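Local atomic coordinates of glutathione S-transferase 2 (PDB entry 1TW9), a protein that probably catalyses the conjugation of glutathione to electrophilic substrates, releasing a halide ion, as a dimeric sigma-family member of the glutathione transferase superfamily. Residues 166-169 / 174-177; 20-25 / 69-74; 82-87 / 147-152. All coordinates share one frame; numbering follows the deposited sequence.

Interaction 1: 166-169 / 174-177; sequences DMTN and YIEG
M167 and Y174 face each other where helix 155-170 nears its end and the chain doubles back, and the tyrosine ring receives both M167 and T168. The methionine CB lies over the middle of one face, 3.6 Å from the Y174 ring centroid and only 9° off the ring normal, a clear CH-pi contact. Its nearest ring atom is Y174 CD1, also 3.6 Å from M167 CB. The CG of M167 follows over the rim, 3.9 Å from Y174 CE1. With CG anti to the backbone N (chi1 -177°), the ring of Y174 swings toward the helix and turns a face to M167 CB.

A Met-aromatic component adds to this. The M167 chain bends after CG and carries its end away from the loop, leaving SD in an oblique position, 5.5 Å from the Y174 ring centroid. The ring is therefore covered chiefly by the root of the methionine, with sulfur at a distance.

T168 supplies the second set of van der Waals contacts. Its OG1 approaches the tyrosine obliquely, 3.7 Å from Y174 CD2, and also lies near I175 CB. The T168 methyl CG2 meets I175 CG2 at 3.9 Å. The hydroxyl is engaged within its own helix, by a hydrogen bond to V164 O.

Polar fixation of the loop comes from elsewhere: Y174 OH is hydrogen-bonded to Y98 OH and Y174 O to R129 NE. The contact closes the connection between helices 155-170 and 179-189 in the all-helical C-terminal domain. Y174 fits between helix 155-170 and L125 and L133 of helix 119-142, whereas I175 packs on V181 and K182 of helix 179-189.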
loop_
_atom_site.group_PDB
_atom_site.type_symbol
_atom_site.label_atom_id
_atom_site.label_comp_id
_atom_site.label_asym_id
_atom_site.label_seq_id
_atom_site.Cartn_x
_atom_site.Cartn_y
_atom_site.Cartn_z
ATOM N N ASP A 166 0.296 -21.188 2.987
ATOM C CA ASP A 166 1.716 -21.325 3.092
ATOM C C ASP A 166 2.169 -21.529 4.526
ATOM O O ASP A 166 2.922 -22.479 4.808
ATOM C CB ASP A 166 2.365 -20.069 2.586
ATOM C CG ASP A 166 3.878 -20.121 2.651
ATOM O OD1 ASP A 166 4.494 -21.202 2.563
ATOM O OD2 ASP A 166 4.533 -19.071 2.796
ATOM N N MET A 167 1.752 -20.651 5.425
ATOM C CA MET A 167 2.147 -20.809 6.838
ATOM C C MET A 167 1.623 -22.112 7.450
ATOM O O MET A 167 2.317 -22.725 8.289
ATOM C CB MET A 167 1.679 -19.613 7.662
ATOM C CG MET A 167 2.295 -18.281 7.268
ATOM S SD MET A 167 4.104 -18.315 7.413
ATOM C CE MET A 167 4.406 -18.506 5.672
ATOM N N THR A 168 0.389 -22.510 7.114
ATOM C CA THR A 168 -0.169 -23.736 7.680
ATOM C C THR A 168 0.567 -24.946 7.135
ATOM O O THR A 168 0.750 -25.900 7.826
ATOM C CB THR A 168 -1.647 -23.847 7.419
ATOM O OG1 THR A 168 -2.283 -22.688 7.928
ATOM C CG2 THR A 168 -2.304 -24.995 8.198
ATOM N N ASN A 169 0.980 -24.919 5.882
ATOM C CA ASN A 169 1.892 -25.966 5.385
ATOM C C ASN A 169 3.164 -26.065 6.228
ATOM O O ASN A 169 3.577 -27.162 6.628
ATOM C CB ASN A 169 2.247 -25.754 3.910
ATOM C CG ASN A 169 1.117 -26.100 3.010
ATOM O OD1 ASN A 169 0.285 -26.941 3.364
ATOM N ND2 ASN A 169 1.083 -25.500 1.808
ATOM N N TYR A 174 -0.609 -23.124 12.943
ATOM C CA TYR A 174 -0.887 -21.722 12.581
ATOM C C TYR A 174 -2.366 -21.377 12.627
ATOM O O TYR A 174 -2.746 -20.299 13.030
ATOM C CB TYR A 174 -0.289 -21.436 11.218
ATOM C CG TYR A 174 -0.435 -19.999 10.722
ATOM C CD1 TYR A 174 0.502 -19.045 11.017
ATOM C CD2 TYR A 174 -1.489 -19.634 9.936
ATOM C CE1 TYR A 174 0.346 -17.735 10.578
ATOM C CE2 TYR A 174 -1.641 -18.361 9.473
ATOM C CZ TYR A 174 -0.732 -17.400 9.835
ATOM O OH TYR A 174 -0.850 -16.090 9.436
ATOM N N ILE A 175 -3.183 -22.305 12.154
ATOM C CA ILE A 175 -4.586 -22.115 12.016
ATOM C C ILE A 175 -5.437 -22.539 13.216
ATOM O O ILE A 175 -6.670 -22.300 13.255
ATOM C CB ILE A 175 -4.962 -22.868 10.707
ATOM C CG1 ILE A 175 -6.070 -22.136 10.019
ATOM C CG2 ILE A 175 -5.082 -24.320 10.886
ATOM C CD1 ILE A 175 -5.799 -20.652 9.862
ATOM N N GLU A 176 -4.773 -23.090 14.214
ATOM C CA GLU A 176 -5.486 -23.534 15.376
ATOM C C GLU A 176 -5.960 -22.281 16.103
ATOM O O GLU A 176 -5.172 -21.336 16.319
ATOM C CB GLU A 176 -4.616 -24.422 16.255
ATOM C CG GLU A 176 -4.281 -25.764 15.636
ATOM C CD GLU A 176 -3.451 -26.681 16.520
ATOM O OE1 GLU A 176 -3.248 -26.334 17.710
ATOM O OE2 GLU A 176 -3.056 -27.792 16.061
ATOM N N GLY A 177 -7.250 -22.235 16.416
ATOM C CA GLY A 177 -7.839 -21.050 17.053
ATOM C C GLY A 177 -8.537 -20.106 16.120
ATOM O O GLY A 177 -9.187 -19.136 16.550
#

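Interaction 2: 20-25 / 69-74; sequences QVFALA and RYLAKT. Unlike the reference sequence in segment 20-25: V21 (reference Ile).
V21 directs CG1 toward L71 with that methyl anti to the backbone N (chi1 173°), while the CG of L71, anti to its carbonyl carbon (chi1 -70°), carries CD1 and CD2 to the F22 ring. Both helices belong to the thioredoxin-like N-terminal domain; their segments 20-24 and 69-74 run nearly parallel, 10° apart in direction, with axes 9.6 Å apart at closest approach.

V21 CG1 rests 3.6 Å from L71 CB and also lies close to the backbone at A72. Beside it, both methyls of L71 lie on the same side of the F22 ring. L71 CD1 sits over the face, 3.9 Å from the F22 ring centroid and displaced toward the rim, a CH-pi contact; L71 CD2 lies beyond the rim, 3.7 Å from F22 CE1 and equally near CZ. L54 of strand 53-56 touches both F22 and L71, so the helix pair is packed onto the sheet.

The 69-74 helix also serves the dimer: Y70 meets F83 of the second subunit edge-to-face. Within that turn, Y70 O accepts both T74 N and T74 OG1, from opposite faces of its carbonyl plane, the hydroxyl bond measuring 2.9 Å from T74 OG1 to Y70 O.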
loop_
_atom_site.group_PDB
_atom_site.type_symbol
_atom_site.label_atom_id
_atom_site.label_comp_id
_atom_site.label_asym_id
_atom_site.label_seq_id
_atom_site.Cartn_x
_atom_site.Cartn_y
_atom_site.Cartn_z
ATOM N N GLN A 20 -2.186 -14.735 -9.244
ATOM C CA GLN A 20 -3.500 -15.238 -8.918
ATOM C C GLN A 20 -4.677 -14.318 -9.399
ATOM O O GLN A 20 -5.742 -14.813 -9.719
ATOM C CB GLN A 20 -3.597 -15.591 -7.484
ATOM C CG GLN A 20 -2.684 -16.726 -7.119
ATOM C CD GLN A 20 -2.848 -17.239 -5.753
ATOM O OE1 GLN A 20 -3.834 -16.882 -5.081
ATOM N NE2 GLN A 20 -1.916 -18.061 -5.311
ATOM N N VAL A 21 -4.453 -13.006 -9.466
ATOM C CA VAL A 21 -5.437 -12.105 -10.070
ATOM C C VAL A 21 -5.615 -12.469 -11.541
ATOM O O VAL A 21 -6.700 -12.578 -12.042
ATOM C CB VAL A 21 -5.058 -10.648 -9.866
ATOM C CG1 VAL A 21 -5.980 -9.750 -10.643
ATOM C CG2 VAL A 21 -5.180 -10.318 -8.321
ATOM N N PHE A 22 -4.496 -12.635 -12.210
ATOM C CA PHE A 22 -4.544 -13.037 -13.609
ATOM C C PHE A 22 -5.326 -14.333 -13.776
ATOM O O PHE A 22 -6.154 -14.484 -14.673
ATOM C CB PHE A 22 -3.120 -13.247 -14.165
ATOM C CG PHE A 22 -2.400 -11.926 -14.618
ATOM C CD1 PHE A 22 -3.043 -11.001 -15.443
ATOM C CD2 PHE A 22 -1.138 -11.614 -14.141
ATOM C CE1 PHE A 22 -2.386 -9.862 -15.838
ATOM C CE2 PHE A 22 -0.489 -10.482 -14.568
ATOM C CZ PHE A 22 -1.110 -9.602 -15.402
ATOM N N ALA A 23 -5.032 -15.313 -12.909
ATOM C CA ALA A 23 -5.679 -16.622 -12.973
ATOM C C ALA A 23 -7.161 -16.423 -12.790
ATOM O O ALA A 23 -7.966 -16.987 -13.556
ATOM C CB ALA A 23 -5.127 -17.590 -11.911
ATOM N N LEU A 24 -7.544 -15.680 -11.747
ATOM C CA LEU A 24 -8.944 -15.431 -11.429
ATOM C C LEU A 24 -9.708 -14.785 -12.577
ATOM O O LEU A 24 -10.906 -15.013 -12.753
ATOM C CB LEU A 24 -9.030 -14.468 -10.247
ATOM C CG LEU A 24 -9.751 -14.833 -8.998
ATOM C CD1 LEU A 24 -10.114 -13.556 -8.301
ATOM C CD2 LEU A 24 -10.860 -15.909 -9.089
ATOM N N ALA A 25 -9.014 -13.966 -13.355
ATOM C CA ALA A 25 -9.591 -13.215 -14.488
ATOM C C ALA A 25 -9.523 -13.990 -15.810
ATOM O O ALA A 25 -9.989 -13.484 -16.807
ATOM C CB ALA A 25 -8.897 -11.924 -14.636
ATOM N N ARG A 69 -3.463 -4.282 -6.999
ATOM C CA ARG A 69 -4.644 -3.392 -6.955
ATOM C C ARG A 69 -5.001 -2.956 -8.351
ATOM O O ARG A 69 -6.145 -3.007 -8.733
ATOM C CB ARG A 69 -4.382 -2.225 -6.084
ATOM C CG ARG A 69 -5.517 -1.267 -5.926
ATOM C CD ARG A 69 -5.242 -0.021 -5.116
ATOM N NE ARG A 69 -4.672 -0.317 -3.830
ATOM C CZ ARG A 69 -3.379 -0.367 -3.528
ATOM N NH1 ARG A 69 -2.429 0.038 -4.383
ATOM N NH2 ARG A 69 -3.041 -0.726 -2.290
ATOM N N TYR A 70 -4.016 -2.620 -9.148
ATOM C CA TYR A 70 -4.253 -2.253 -10.542
ATOM C C TYR A 70 -4.971 -3.369 -11.348
ATOM O O TYR A 70 -5.972 -3.141 -12.004
ATOM C CB TYR A 70 -2.932 -1.866 -11.219
ATOM C CG TYR A 70 -3.062 -1.721 -12.726
ATOM C CD1 TYR A 70 -3.625 -0.553 -13.276
ATOM C CD2 TYR A 70 -2.667 -2.707 -13.610
ATOM C CE1 TYR A 70 -3.843 -0.429 -14.560
ATOM C CE2 TYR A 70 -2.862 -2.538 -14.890
ATOM C CZ TYR A 70 -3.376 -1.397 -15.391
ATOM O OH TYR A 70 -3.561 -1.357 -16.786
ATOM N N LEU A 71 -4.385 -4.565 -11.309
ATOM C CA LEU A 71 -4.943 -5.739 -11.960
ATOM C C LEU A 71 -6.291 -6.036 -11.420
ATOM O O LEU A 71 -7.230 -6.262 -12.162
ATOM C CB LEU A 71 -4.017 -6.908 -11.777
ATOM C CG LEU A 71 -2.728 -6.834 -12.542
ATOM C CD1 LEU A 71 -1.832 -8.017 -12.164
ATOM C CD2 LEU A 71 -2.907 -6.646 -14.085
ATOM N N ALA A 72 -6.443 -5.940 -10.101
ATOM C CA ALA A 72 -7.761 -6.216 -9.472
ATOM C C ALA A 72 -8.878 -5.252 -9.867
ATOM O O ALA A 72 -9.944 -5.658 -10.195
ATOM C CB ALA A 72 -7.640 -6.285 -7.982
ATOM N N LYS A 73 -8.544 -3.986 -10.041
ATOM C CA LYS A 73 -9.494 -3.003 -10.509
ATOM C C LYS A 73 -9.815 -3.244 -11.996
ATOM O O LYS A 73 -10.955 -3.003 -12.434
ATOM C CB LYS A 73 -8.973 -1.632 -10.265
ATOM C CG LYS A 73 -9.027 -1.274 -8.802
ATOM C CD LYS A 73 -8.404 0.126 -8.444
ATOM C CE LYS A 73 -8.679 0.640 -7.015
ATOM N NZ LYS A 73 -10.129 1.062 -6.776
ATOM N N THR A 74 -8.802 -3.606 -12.746
ATOM C CA THR A 74 -8.988 -3.882 -14.151
ATOM C C THR A 74 -10.036 -4.941 -14.337
ATOM O O THR A 74 -10.881 -4.900 -15.258
ATOM C CB THR A 74 -7.656 -4.295 -14.779
ATOM O OG1 THR A 74 -6.756 -3.200 -14.748
ATOM C CG2 THR A 74 -7.779 -4.645 -16.240
#

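Interaction 3: 82-87 / 147-152; sequences PFESAL and FLVGDK
Following L148, which packs into the helical domain on I136 and L140 of helix 119-142, V149 meets E84 and L87, one turn apart on helix 82-101. V149 points its two methyls at different partners. With CG1 anti to the backbone N (chi1 177°), this branch lies 3.6 Å from E84 O and 3.8 Å from E84 CB, while the other branch, CG2, packs 3.9 Å from L87 CB. The E84 chain, extended beyond CG (chi2 -166°), runs past V149 in the opposite sense, which carries its carboxylate to G150.

G150 comes next, and its CA lies 3.5 Å from E84 OE2. Here phi is positive (72°), and with no side chain the glycine backbone lies directly beside the carboxylate.

D151 is joined to the same carboxylate through two waters. Water 1, 2.8 Å from E84 OE1, is within donating distance of both that oxygen and D151 OD1, and must share its protons among the acceptors around it. It links two carboxylates whose E84 OE1 and D151 OD1 are 5.4 Å apart. Water 2 lies 2.7 Å from E84 OE2 and accepts from D151 N at 3.0 Å, linking the glutamate to the backbone. E84 OE1 is additionally bonded to A80 N, ahead of its own helix.

K152 then leads away, its NZ bonded to G76 O. The loop leading into helix 155-170, with D157 OD1 reaching back to L148 N, is consistent with the loop before the corresponding helix in glutathione transferases, where an aspartate of the helix's first turn braces the preceding loop.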
loop_
_atom_site.group_PDB
_atom_site.type_symbol
_atom_site.label_atom_id
_atom_site.label_comp_id
_atom_site.label_asym_id
_atom_site.label_seq_id
_atom_site.Cartn_x
_atom_site.Cartn_y
_atom_site.Cartn_z
ATOM N N PRO A 82 -16.145 2.563 -3.981
ATOM C CA PRO A 82 -14.909 3.181 -3.558
ATOM C C PRO A 82 -14.549 2.859 -2.086
ATOM O O PRO A 82 -13.368 2.555 -1.775
ATOM C CB PRO A 82 -15.204 4.673 -3.713
ATOM C CG PRO A 82 -16.132 4.732 -4.855
ATOM C CD PRO A 82 -17.028 3.531 -4.679
ATOM N N PHE A 83 -15.539 2.826 -1.244
ATOM C CA PHE A 83 -15.271 2.486 0.184
ATOM C C PHE A 83 -14.848 1.009 0.321
ATOM O O PHE A 83 -13.947 0.682 1.114
ATOM C CB PHE A 83 -16.415 2.850 1.081
ATOM C CG PHE A 83 -16.036 2.941 2.514
ATOM C CD1 PHE A 83 -15.442 4.068 3.054
ATOM C CD2 PHE A 83 -16.275 1.881 3.365
ATOM C CE1 PHE A 83 -15.091 4.165 4.415
ATOM C CE2 PHE A 83 -15.982 1.983 4.758
ATOM C CZ PHE A 83 -15.350 3.123 5.271
ATOM N N GLU A 84 -15.519 0.093 -0.374
ATOM C CA GLU A 84 -15.089 -1.303 -0.326
ATOM C C GLU A 84 -13.642 -1.428 -0.750
ATOM O O GLU A 84 -12.855 -2.196 -0.151
ATOM C CB GLU A 84 -15.975 -2.238 -1.141
ATOM C CG GLU A 84 -17.336 -2.492 -0.571
ATOM C CD GLU A 84 -18.074 -3.648 -1.185
ATOM O OE1 GLU A 84 -17.562 -4.257 -2.151
ATOM O OE2 GLU A 84 -19.197 -3.986 -0.693
ATOM N N SER A 85 -13.258 -0.713 -1.809
ATOM C CA SER A 85 -11.948 -0.848 -2.304
ATOM C C SER A 85 -10.912 -0.336 -1.289
ATOM O O SER A 85 -9.842 -0.980 -1.074
ATOM C CB SER A 85 -11.781 -0.085 -3.624
ATOM O OG SER A 85 -10.536 -0.266 -4.228
ATOM N N ALA A 86 -11.306 0.673 -0.551
ATOM C CA ALA A 86 -10.465 1.255 0.512
ATOM C C ALA A 86 -10.360 0.250 1.686
ATOM O O ALA A 86 -9.294 0.103 2.271
ATOM C CB ALA A 86 -11.012 2.548 0.981
ATOM N N LEU A 87 -11.440 -0.419 2.068
ATOM C CA LEU A 87 -11.354 -1.466 3.114
ATOM C C LEU A 87 -10.428 -2.580 2.720
ATOM O O LEU A 87 -9.653 -3.072 3.545
ATOM C CB LEU A 87 -12.751 -1.995 3.392
ATOM C CG LEU A 87 -13.655 -1.009 4.150
ATOM C CD1 LEU A 87 -15.076 -1.607 4.239
ATOM C CD2 LEU A 87 -13.184 -0.609 5.562
ATOM N N PHE A 147 -16.240 -13.740 2.250
ATOM C CA PHE A 147 -15.114 -12.922 1.835
ATOM C C PHE A 147 -14.769 -11.894 2.860
ATOM O O PHE A 147 -15.548 -11.671 3.834
ATOM C CB PHE A 147 -15.391 -12.259 0.477
ATOM C CG PHE A 147 -15.768 -13.242 -0.578
ATOM C CD1 PHE A 147 -17.081 -13.331 -1.013
ATOM C CD2 PHE A 147 -14.847 -14.132 -1.084
ATOM C CE1 PHE A 147 -17.445 -14.267 -1.943
ATOM C CE2 PHE A 147 -15.219 -15.112 -2.012
ATOM C CZ PHE A 147 -16.496 -15.150 -2.486
ATOM N N LEU A 148 -13.592 -11.313 2.724
ATOM C CA LEU A 148 -13.133 -10.298 3.675
ATOM C C LEU A 148 -13.946 -9.011 3.592
ATOM O O LEU A 148 -14.290 -8.434 4.627
ATOM C CB LEU A 148 -11.665 -10.065 3.533
ATOM C CG LEU A 148 -10.764 -11.141 4.147
ATOM C CD1 LEU A 148 -9.391 -10.980 3.710
ATOM C CD2 LEU A 148 -10.879 -11.022 5.653
ATOM N N VAL A 149 -14.253 -8.566 2.362
ATOM C CA VAL A 149 -14.957 -7.294 2.102
ATOM C C VAL A 149 -15.974 -7.512 1.054
ATOM O O VAL A 149 -15.647 -8.029 -0.049
ATOM C CB VAL A 149 -13.989 -6.111 1.657
ATOM C CG1 VAL A 149 -14.723 -4.853 1.318
ATOM C CG2 VAL A 149 -12.968 -5.826 2.767
ATOM N N GLY A 150 -17.220 -7.128 1.345
ATOM C CA GLY A 150 -18.227 -7.193 0.350
ATOM C C GLY A 150 -18.660 -8.600 0.026
ATOM O O GLY A 150 -18.310 -9.561 0.669
ATOM N N ASP A 151 -19.360 -8.718 -1.088
ATOM C CA ASP A 151 -19.992 -9.977 -1.420
ATOM C C ASP A 151 -19.283 -10.764 -2.531
ATOM O O ASP A 151 -19.881 -11.732 -3.037
ATOM C CB ASP A 151 -21.461 -9.740 -1.786
ATOM C CG ASP A 151 -21.638 -8.994 -3.014
ATOM O OD1 ASP A 151 -20.630 -8.513 -3.600
ATOM O OD2 ASP A 151 -22.791 -8.783 -3.512
ATOM N N LYS A 152 -18.061 -10.378 -2.905
ATOM C CA LYS A 152 -17.345 -11.017 -3.983
ATOM C C LYS A 152 -15.886 -11.076 -3.643
ATOM O O LYS A 152 -15.366 -10.321 -2.811
ATOM C CB LYS A 152 -17.563 -10.175 -5.220
ATOM C CG LYS A 152 -16.926 -10.622 -6.463
ATOM C CD LYS A 152 -17.194 -9.555 -7.528
ATOM C CE LYS A 152 -16.620 -9.965 -8.921
ATOM N NZ LYS A 152 -16.579 -8.887 -9.961
HETATM O O HOH W 1 -18.144 -6.566 -3.540
HETATM O O HOH W 2 -20.573 -6.055 -1.708
#

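In the fold
Interactions 2 and 3 are neighbours, with centres 15 Å apart, and they touch through the probable hydrogen bond between K73 NZ and S85 OG (2.9 Å). Helices 64-75 and 82-101 follow one another in the chain, so this bond ties the thioredoxin-like domain to the first helix of the helical domain; both contacts also reach the second subunit. Interaction 1 stands apart, its centre 26 Å from that of interaction 2, on the opposite side of the chain's centre, and 24 Å from that of interaction 3. In this superfamily glutathione binds mainly to the thioredoxin-like domain, the domain of interaction 2; the present structure is the apo form.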